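Local coordinates for protein aquaporin AqpM (Methanothermobacter marburgensis str. Marburg, PDB 2F2B) that forms a membrane channel that lets water move in both directions along osmotic gradients and also passes some glycerol, at residues H80-V85 / F155-T160; L89-K94 / L235-Y240; G163-E168 / I177-T182. All blocks are in the same frame, centred on the assembly; numbering follows the deposited sequence.

Contact 1 (H80-V85 / F155-T160)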
loop_
_atom_site.group_PDB
_atom_site.type_symbol
_atom_site.label_atom_id
_atom_site.label_comp_id
_atom_site.label_asym_id
_atom_site.label_seq_id
_atom_site.Cartn_x
_atom_site.Cartn_y
_atom_site.Cartn_z
ATOM N N HIS A 80 14.196 11.077 14.839
ATOM C CA HIS A 80 14.093 12.216 13.929
ATOM C C HIS A 80 14.628 11.806 12.558
ATOM O O HIS A 80 14.003 12.080 11.530
ATOM C CB HIS A 80 14.939 13.398 14.423
ATOM C CG HIS A 80 14.524 13.947 15.753
ATOM N ND1 HIS A 80 15.092 15.083 16.289
ATOM C CD2 HIS A 80 13.627 13.507 16.667
ATOM C CE1 HIS A 80 14.563 15.319 17.477
ATOM N NE2 HIS A 80 13.672 14.379 17.730
ATOM N N ILE A 81 15.801 11.171 12.577
ATOM C CA ILE A 81 16.524 10.693 11.392
ATOM C C ILE A 81 16.450 11.637 10.196
ATOM O O ILE A 81 16.471 11.208 9.036
ATOM C CB ILE A 81 16.051 9.267 10.984
ATOM C CG1 ILE A 81 14.568 9.270 10.595
ATOM C CG2 ILE A 81 16.289 8.305 12.153
ATOM C CD1 ILE A 81 14.062 7.923 10.071
ATOM N N ASN A 82 16.420 12.932 10.499
ATOM C CA ASN A 82 16.309 13.977 9.488
ATOM C C ASN A 82 16.701 15.321 10.119
ATOM O O ASN A 82 16.020 15.805 11.016
ATOM C CB ASN A 82 14.854 14.042 9.018
ATOM C CG ASN A 82 14.640 15.020 7.886
ATOM O OD1 ASN A 82 15.420 15.953 7.691
ATOM N ND2 ASN A 82 13.560 14.817 7.136
ATOM N N PRO A 83 17.800 15.936 9.656
ATOM C CA PRO A 83 18.230 17.225 10.212
ATOM C C PRO A 83 17.144 18.301 10.159
ATOM O O PRO A 83 17.057 19.151 11.049
ATOM C CB PRO A 83 19.442 17.583 9.351
ATOM C CG PRO A 83 20.026 16.234 9.040
ATOM C CD PRO A 83 18.797 15.414 8.703
ATOM N N ALA A 84 16.318 18.267 9.114
ATOM C CA ALA A 84 15.248 19.250 8.977
ATOM C C ALA A 84 14.173 19.074 10.053
ATOM O O ALA A 84 13.560 20.050 10.492
ATOM C CB ALA A 84 14.626 19.160 7.584
ATOM N N VAL A 85 13.937 17.833 10.473
ATOM C CA VAL A 85 12.945 17.566 11.512
ATOM C C VAL A 85 13.496 18.035 12.856
ATOM O O VAL A 85 12.791 18.668 13.644
ATOM C CB VAL A 85 12.604 16.058 11.589
ATOM C CG1 VAL A 85 11.758 15.768 12.831
ATOM C CG2 VAL A 85 11.849 15.642 10.328
ATOM N N PHE A 155 7.282 20.615 4.034
ATOM C CA PHE A 155 6.242 21.297 4.796
ATOM C C PHE A 155 5.183 20.259 5.179
ATOM O O PHE A 155 4.770 20.175 6.337
ATOM C CB PHE A 155 5.596 22.406 3.953
ATOM C CG PHE A 155 4.468 23.124 4.648
ATOM C CD1 PHE A 155 4.708 24.275 5.395
ATOM C CD2 PHE A 155 3.164 22.643 4.561
ATOM C CE1 PHE A 155 3.662 24.940 6.046
ATOM C CE2 PHE A 155 2.111 23.298 5.209
ATOM C CZ PHE A 155 2.363 24.449 5.951
ATOM N N LEU A 156 4.741 19.463 4.206
ATOM C CA LEU A 156 3.733 18.441 4.493
ATOM C C LEU A 156 4.256 17.438 5.515
ATOM O O LEU A 156 3.552 17.077 6.460
ATOM C CB LEU A 156 3.318 17.697 3.217
ATOM C CG LEU A 156 2.324 16.551 3.463
ATOM C CD1 LEU A 156 1.069 17.096 4.138
ATOM C CD2 LEU A 156 1.968 15.869 2.149
ATOM N N LEU A 157 5.492 16.985 5.324
ATOM C CA LEU A 157 6.089 16.032 6.254
ATOM C C LEU A 157 6.094 16.575 7.681
ATOM O O LEU A 157 5.626 15.914 8.607
ATOM C CB LEU A 157 7.527 15.702 5.838
ATOM C CG LEU A 157 8.360 14.905 6.855
ATOM C CD1 LEU A 157 7.667 13.580 7.182
ATOM C CD2 LEU A 157 9.754 14.655 6.291
ATOM N N MET A 158 6.616 17.784 7.854
ATOM C CA MET A 158 6.707 18.377 9.187
ATOM C C MET A 158 5.365 18.703 9.843
ATOM O O MET A 158 5.198 18.490 11.044
ATOM C CB MET A 158 7.576 19.636 9.140
ATOM C CG MET A 158 8.009 20.154 10.515
ATOM S SD MET A 158 9.171 19.047 11.374
ATOM C CE MET A 158 8.501 19.059 13.011
ATOM N N ILE A 159 4.407 19.219 9.078
ATOM C CA ILE A 159 3.117 19.548 9.679
ATOM C C ILE A 159 2.410 18.264 10.122
ATOM O O ILE A 159 1.670 18.254 11.107
ATOM C CB ILE A 159 2.223 20.384 8.715
ATOM C CG1 ILE A 159 1.181 21.158 9.538
ATOM C CG2 ILE A 159 1.534 19.485 7.688
ATOM C CD1 ILE A 159 0.411 22.202 8.751
ATOM N N THR A 160 2.669 17.166 9.414
ATOM C CA THR A 160 2.078 15.884 9.773
ATOM C C THR A 160 2.744 15.412 11.070
ATOM O O THR A 160 2.073 14.946 11.991
ATOM C CB THR A 160 2.297 14.840 8.652
ATOM O OG1 THR A 160 1.658 15.302 7.455
ATOM C CG2 THR A 160 1.703 13.485 9.045
#

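Contact 2 (L89-K94 / L235-Y240)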
loop_
_atom_site.group_PDB
_atom_site.type_symbol
_atom_site.label_atom_id
_atom_site.label_comp_id
_atom_site.label_asym_id
_atom_site.label_seq_id
_atom_site.Cartn_x
_atom_site.Cartn_y
_atom_site.Cartn_z
ATOM N N LEU A 89 11.697 20.933 15.024
ATOM C CA LEU A 89 11.255 20.750 16.405
ATOM C C LEU A 89 11.907 21.803 17.296
ATOM O O LEU A 89 11.268 22.363 18.189
ATOM C CB LEU A 89 11.627 19.349 16.901
ATOM C CG LEU A 89 10.905 18.181 16.221
ATOM C CD1 LEU A 89 11.536 16.859 16.645
ATOM C CD2 LEU A 89 9.425 18.217 16.584
ATOM N N TRP A 90 13.184 22.063 17.049
ATOM C CA TRP A 90 13.922 23.062 17.817
ATOM C C TRP A 90 13.297 24.450 17.655
ATOM O O TRP A 90 13.161 25.194 18.631
ATOM C CB TRP A 90 15.381 23.102 17.355
ATOM C CG TRP A 90 16.131 24.309 17.840
ATOM C CD1 TRP A 90 16.612 24.530 19.101
ATOM C CD2 TRP A 90 16.449 25.479 17.078
ATOM N NE1 TRP A 90 17.211 25.769 19.169
ATOM C CE2 TRP A 90 17.125 26.371 17.942
ATOM C CE3 TRP A 90 16.226 25.862 15.746
ATOM C CZ2 TRP A 90 17.581 27.625 17.518
ATOM C CZ3 TRP A 90 16.680 27.111 15.324
ATOM C CH2 TRP A 90 17.352 27.975 16.210
ATOM N N SER A 91 12.908 24.793 16.428
ATOM C CA SER A 91 12.328 26.107 16.152
ATOM C C SER A 91 11.071 26.419 16.960
ATOM O O SER A 91 10.750 27.587 17.172
ATOM C CB SER A 91 12.040 26.270 14.649
ATOM O OG SER A 91 10.918 25.508 14.236
ATOM N N VAL A 92 10.358 25.391 17.411
ATOM C CA VAL A 92 9.158 25.614 18.210
ATOM C C VAL A 92 9.333 25.124 19.648
ATOM O O VAL A 92 8.362 24.804 20.333
ATOM C CB VAL A 92 7.908 24.944 17.574
ATOM C CG1 VAL A 92 7.520 25.689 16.306
ATOM C CG2 VAL A 92 8.189 23.482 17.264
ATOM N N LYS A 93 10.587 25.068 20.088
ATOM C CA LYS A 93 10.935 24.656 21.447
ATOM C C LYS A 93 10.461 23.260 21.837
ATOM O O LYS A 93 10.024 23.037 22.967
ATOM C CB LYS A 93 10.387 25.681 22.448
ATOM C CG LYS A 93 10.728 27.119 22.086
ATOM C CD LYS A 93 12.225 27.303 21.882
ATOM C CE LYS A 93 12.551 28.695 21.357
ATOM N NZ LYS A 93 14.006 28.849 21.065
ATOM N N LYS A 94 10.558 22.318 20.905
ATOM C CA LYS A 94 10.144 20.947 21.171
ATOM C C LYS A 94 11.352 20.015 21.230
ATOM O O LYS A 94 11.206 18.804 21.380
ATOM C CB LYS A 94 9.166 20.472 20.095
ATOM C CG LYS A 94 7.852 21.240 20.074
ATOM C CD LYS A 94 7.062 21.012 21.350
ATOM C CE LYS A 94 5.742 21.769 21.328
ATOM N NZ LYS A 94 4.968 21.523 22.575
ATOM N N LEU A 235 8.761 26.402 8.508
ATOM C CA LEU A 235 7.510 27.052 8.128
ATOM C C LEU A 235 6.310 26.237 8.612
ATOM O O LEU A 235 5.321 26.799 9.081
ATOM C CB LEU A 235 7.429 27.232 6.607
ATOM C CG LEU A 235 8.354 28.279 5.971
ATOM C CD1 LEU A 235 8.141 28.302 4.461
ATOM C CD2 LEU A 235 8.064 29.652 6.564
ATOM N N ALA A 236 6.403 24.913 8.502
ATOM C CA ALA A 236 5.317 24.029 8.934
ATOM C C ALA A 236 5.159 24.040 10.451
ATOM O O ALA A 236 4.041 24.086 10.969
ATOM C CB ALA A 236 5.581 22.595 8.448
ATOM N N ALA A 237 6.280 23.991 11.161
ATOM C CA ALA A 237 6.249 23.997 12.619
ATOM C C ALA A 237 5.610 25.291 13.122
ATOM O O ALA A 237 4.755 25.265 14.006
ATOM C CB ALA A 237 7.665 23.852 13.173
ATOM N N LEU A 238 6.021 26.418 12.544
ATOM C CA LEU A 238 5.480 27.719 12.936
ATOM C C LEU A 238 3.999 27.850 12.583
ATOM O O LEU A 238 3.224 28.448 13.332
ATOM C CB LEU A 238 6.278 28.840 12.264
ATOM C CG LEU A 238 7.727 28.979 12.746
ATOM C CD1 LEU A 238 8.460 29.996 11.895
ATOM C CD2 LEU A 238 7.741 29.391 14.209
ATOM N N THR A 239 3.613 27.287 11.443
ATOM C CA THR A 239 2.226 27.324 10.995
ATOM C C THR A 239 1.344 26.508 11.938
ATOM O O THR A 239 0.262 26.946 12.325
ATOM C CB THR A 239 2.086 26.756 9.564
ATOM O OG1 THR A 239 2.812 27.583 8.649
ATOM C CG2 THR A 239 0.624 26.707 9.144
ATOM N N TYR A 240 1.812 25.321 12.313
ATOM C CA TYR A 240 1.037 24.474 13.209
ATOM C C TYR A 240 0.850 25.170 14.553
ATOM O O TYR A 240 -0.244 25.168 15.118
ATOM C CB TYR A 240 1.737 23.129 13.413
ATOM C CG TYR A 240 0.891 22.128 14.159
ATOM C CD1 TYR A 240 0.948 22.032 15.551
ATOM C CD2 TYR A 240 0.002 21.300 13.475
ATOM C CE1 TYR A 240 0.137 21.134 16.242
ATOM C CE2 TYR A 240 -0.814 20.401 14.156
ATOM C CZ TYR A 240 -0.743 20.325 15.535
ATOM O OH TYR A 240 -1.558 19.448 16.210
#

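Contact 3 (G163-E168 / I177-T182)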
loop_
_atom_site.group_PDB
_atom_site.type_symbol
_atom_site.label_atom_id
_atom_site.label_comp_id
_atom_site.label_asym_id
_atom_site.label_seq_id
_atom_site.Cartn_x
_atom_site.Cartn_y
_atom_site.Cartn_z
ATOM N N GLY A 163 1.253 17.229 14.013
ATOM C CA GLY A 163 -0.070 16.759 14.384
ATOM C C GLY A 163 -0.188 15.351 14.940
ATOM O O GLY A 163 -0.994 15.110 15.843
ATOM N N ILE A 164 0.620 14.423 14.432
ATOM C CA ILE A 164 0.532 13.034 14.872
ATOM C C ILE A 164 1.591 12.555 15.872
ATOM O O ILE A 164 1.388 11.548 16.548
ATOM C CB ILE A 164 0.536 12.081 13.641
ATOM C CG1 ILE A 164 -0.059 10.721 14.021
ATOM C CG2 ILE A 164 1.960 11.885 13.128
ATOM C CD1 ILE A 164 -1.499 10.786 14.480
ATOM N N ALA A 165 2.713 13.261 15.981
ATOM C CA ALA A 165 3.759 12.835 16.908
ATOM C C ALA A 165 4.066 13.829 18.026
ATOM O O ALA A 165 4.392 13.428 19.144
ATOM C CB ALA A 165 5.039 12.521 16.138
ATOM N N VAL A 166 3.965 15.119 17.723
ATOM C CA VAL A 166 4.262 16.164 18.702
ATOM C C VAL A 166 3.062 16.561 19.555
ATOM O O VAL A 166 3.157 16.618 20.786
ATOM C CB VAL A 166 4.818 17.429 17.997
ATOM C CG1 VAL A 166 5.095 18.534 19.020
ATOM C CG2 VAL A 166 6.097 17.080 17.251
ATOM N N ASP A 167 1.936 16.828 18.903
ATOM C CA ASP A 167 0.722 17.240 19.599
ATOM C C ASP A 167 0.267 16.234 20.653
ATOM O O ASP A 167 0.131 15.043 20.381
ATOM C CB ASP A 167 -0.414 17.459 18.600
ATOM C CG ASP A 167 -1.502 18.358 19.151
ATOM O OD1 ASP A 167 -1.404 19.584 18.960
ATOM O OD2 ASP A 167 -2.442 17.843 19.786
ATOM N N GLU A 168 0.018 16.732 21.858
ATOM C CA GLU A 168 -0.427 15.901 22.970
ATOM C C GLU A 168 -1.780 15.228 22.732
ATOM O O GLU A 168 -2.125 14.266 23.415
ATOM C CB GLU A 168 -0.487 16.745 24.248
ATOM C CG GLU A 168 -0.851 18.204 23.999
ATOM C CD GLU A 168 0.271 18.973 23.312
ATOM O OE1 GLU A 168 0.031 20.113 22.860
ATOM O OE2 GLU A 168 1.395 18.436 23.231
ATOM N N ILE A 177 3.476 4.787 11.370
ATOM C CA ILE A 177 2.911 4.434 10.076
ATOM C C ILE A 177 2.441 5.645 9.275
ATOM O O ILE A 177 2.644 5.700 8.063
ATOM C CB ILE A 177 1.761 3.385 10.223
ATOM C CG1 ILE A 177 1.349 2.875 8.836
ATOM C CG2 ILE A 177 0.566 3.986 10.950
ATOM C CD1 ILE A 177 2.489 2.232 8.062
ATOM N N ILE A 178 1.848 6.633 9.939
ATOM C CA ILE A 178 1.379 7.807 9.211
ATOM C C ILE A 178 2.542 8.622 8.644
ATOM O O ILE A 178 2.485 9.079 7.502
ATOM C CB ILE A 178 0.489 8.695 10.114
ATOM C CG1 ILE A 178 -0.752 7.895 10.538
ATOM C CG2 ILE A 178 0.093 9.974 9.385
ATOM C CD1 ILE A 178 -1.469 7.180 9.375
ATOM N N ILE A 179 3.596 8.805 9.433
ATOM C CA ILE A 179 4.747 9.561 8.956
ATOM C C ILE A 179 5.388 8.842 7.765
ATOM O O ILE A 179 5.715 9.469 6.754
ATOM C CB ILE A 179 5.782 9.766 10.089
ATOM C CG1 ILE A 179 5.186 10.693 11.155
ATOM C CG2 ILE A 179 7.070 10.371 9.529
ATOM C CD1 ILE A 179 6.033 10.830 12.416
ATOM N N GLY A 180 5.549 7.528 7.875
ATOM C CA GLY A 180 6.138 6.777 6.779
ATOM C C GLY A 180 5.316 6.841 5.499
ATOM O O GLY A 180 5.860 7.060 4.412
ATOM N N LEU A 181 4.003 6.649 5.610
ATOM C CA LEU A 181 3.154 6.689 4.425
ATOM C C LEU A 181 3.104 8.092 3.825
ATOM O O LEU A 181 3.003 8.252 2.611
ATOM C CB LEU A 181 1.741 6.194 4.760
ATOM C CG LEU A 181 1.662 4.720 5.173
ATOM C CD1 LEU A 181 0.214 4.350 5.474
ATOM C CD2 LEU A 181 2.220 3.827 4.051
ATOM N N THR A 182 3.191 9.113 4.671
ATOM C CA THR A 182 3.178 10.482 4.167
ATOM C C THR A 182 4.410 10.694 3.284
ATOM O O THR A 182 4.321 11.288 2.210
ATOM C CB THR A 182 3.166 11.490 5.327
ATOM O OG1 THR A 182 1.961 11.312 6.080
ATOM C CG2 THR A 182 3.205 12.922 4.800
#

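Contact 1 (H80-V85 / F155-T160)
N82, the asparagine of the first NPA motif, meets L157 of the transmembrane helix 143-166, while V85, one turn further on, meets M158. The side chains of the first pair approach from opposite directions, ND2 of N82 ending 3.9 Å from CD2 of L157. N82 reaches out with CG anti to its backbone N (chi1 -175°), and its amide is held at both ends. OD1 turns back to accept from the backbone N of A84 at 2.9 Å, an N-cap bond with the donor above the carbonyl plane and an N-H...O angle of 139°. That leaves ND2 to donate to the carbonyl oxygen of L198 and to a bound glycerol. These bonds fix the amide's orientation beside the apolar L157. In aquaporins the NPA asparagines start two half-helices meeting at mid-pore, where their N-H groups can donate to passing water; the glycerol, though probably from the crystallisation liquor, is consistent with this.

M158 leaves its helix with CG anti to N, then bends at chi2 (68°) and again at chi3, which carries SD to 4.1 Å from CA of V85. The same sulfur lies 4.4 Å from CG1 of V85, a loose apolar contact. No hydrogen bond crosses between 80-85 and 155-160.

N82 at the N-cap and V85 in the first turn thus set the start of helix 83-91 against helix 143-166. P200 touches N82, P83 and A84, joining the two NPA motifs, while V183 of helix 175-194 and A236 of helix 224-243 pack on L157 and M158 respectively.

Contact 2 (L89-K94 / L235-Y240)
A Schellman motif closes the pore-loop half-helix 83-91, and the residues at this C-terminal end, S91 and V92, pack on A237 and L238 of the last transmembrane helix, 224-243. The evidence for the motif is a pair of backbone bonds, K94 N to L89 O at 2.8 Å and K93 N to W90 O at 3.0 Å, with K93 at positive phi (58°). L89 O also accepts from V92 N, which arrives from the opposite face of the carbonyl plane to K94 N, so this oxygen is gripped twice at the end of the helix.

V92 and A237 carry the contact about equally. The valine branch CG1, set beside the backbone N and anti to the carbonyl carbon (chi1 -70°), lies 3.6 Å from CB of A237 and equally close to that residue's carbonyl oxygen. The other methyl, CG2, reaches A237 CB at 4.1 Å, so both branches of the valine meet the alanine methyl. L238 comes in from the surface side: its CD2 stands 4.3 Å from V92 CG1. S91 completes the set, with OG 3.8 Å from A237 CB; that hydroxyl is hydrogen-bonded back to the carbonyl oxygen of G88 in its own helix. The small alanine side chain permits a close approach, with CA of V92 6.5 Å from CA of A237.

No hydrogen bond spans the two segments. The interface is thus held by apolar packing, while the hydroxyls of S91 and T239 are satisfied within their own helices, by G88 O and L235 O. This suggests that the end of the half-helix is positioned by its own backbone bonds and by fit against A237, rather than by polar links to the neighbouring helix.

Contact 3 (G163-E168 / I177-T182)
I164 and I179 form the closer-packed part of this contact, which joins helices 143-166 and 175-194, consecutive in the chain and linked by a short loop on the predicted cytoplasmic side. The two side chains lie at a slant to one another, and the nearest atoms are CG2 of I164 and CG1 of I179, 4.0 Å apart. I179 holds CG1 beside its backbone N (chi1 -67°), and the extended continuation (chi2 172°) sends CD1 on to CB of A165 at 4.2 Å. I164 also uses its other branch, CG1, which lies 4.4 Å from CB of I178; I178 offers only that CB, its chain then turning off. Y71 of a neighbouring subunit packs on both I164 and I178, so this side is closed by the tetramer.

The looser side is at A165, on the surface, which adds only the peripheral touch of its methyl on I179. Here the helix widens into a pi-type turn at 163-166 and ends after V166.

All contacts between the segments are apolar, without a hydrogen bond, and the hydroxyl of T182 is satisfied within its helix by I178 O. Aliphatic packing thus holds the two helices together here.

In the fold
Helix 143-166 serves contacts 1 and 3, and half-helix 83-91 serves contacts 1 and 2, so contact 1 is the shared neighbour: its centre lies about 10 Å from each of the others, whose own centres are about 14 Å apart. H80 NE2 packs 3.4 Å from L89 CD1 between contacts 1 and 2, and L157 CD1 lies 4.0 Å from I179 CG2 between contacts 1 and 3. The link between contacts 2 and 3 is polar, a probable hydrogen bond of 2.8 Å from Y240 OH to D167 OD1. A glycerol, probably from the crystallisation liquor, lies about 3 Å from the N82 side chain, and the I179 side chain is about 4 Å from a bound glycerol.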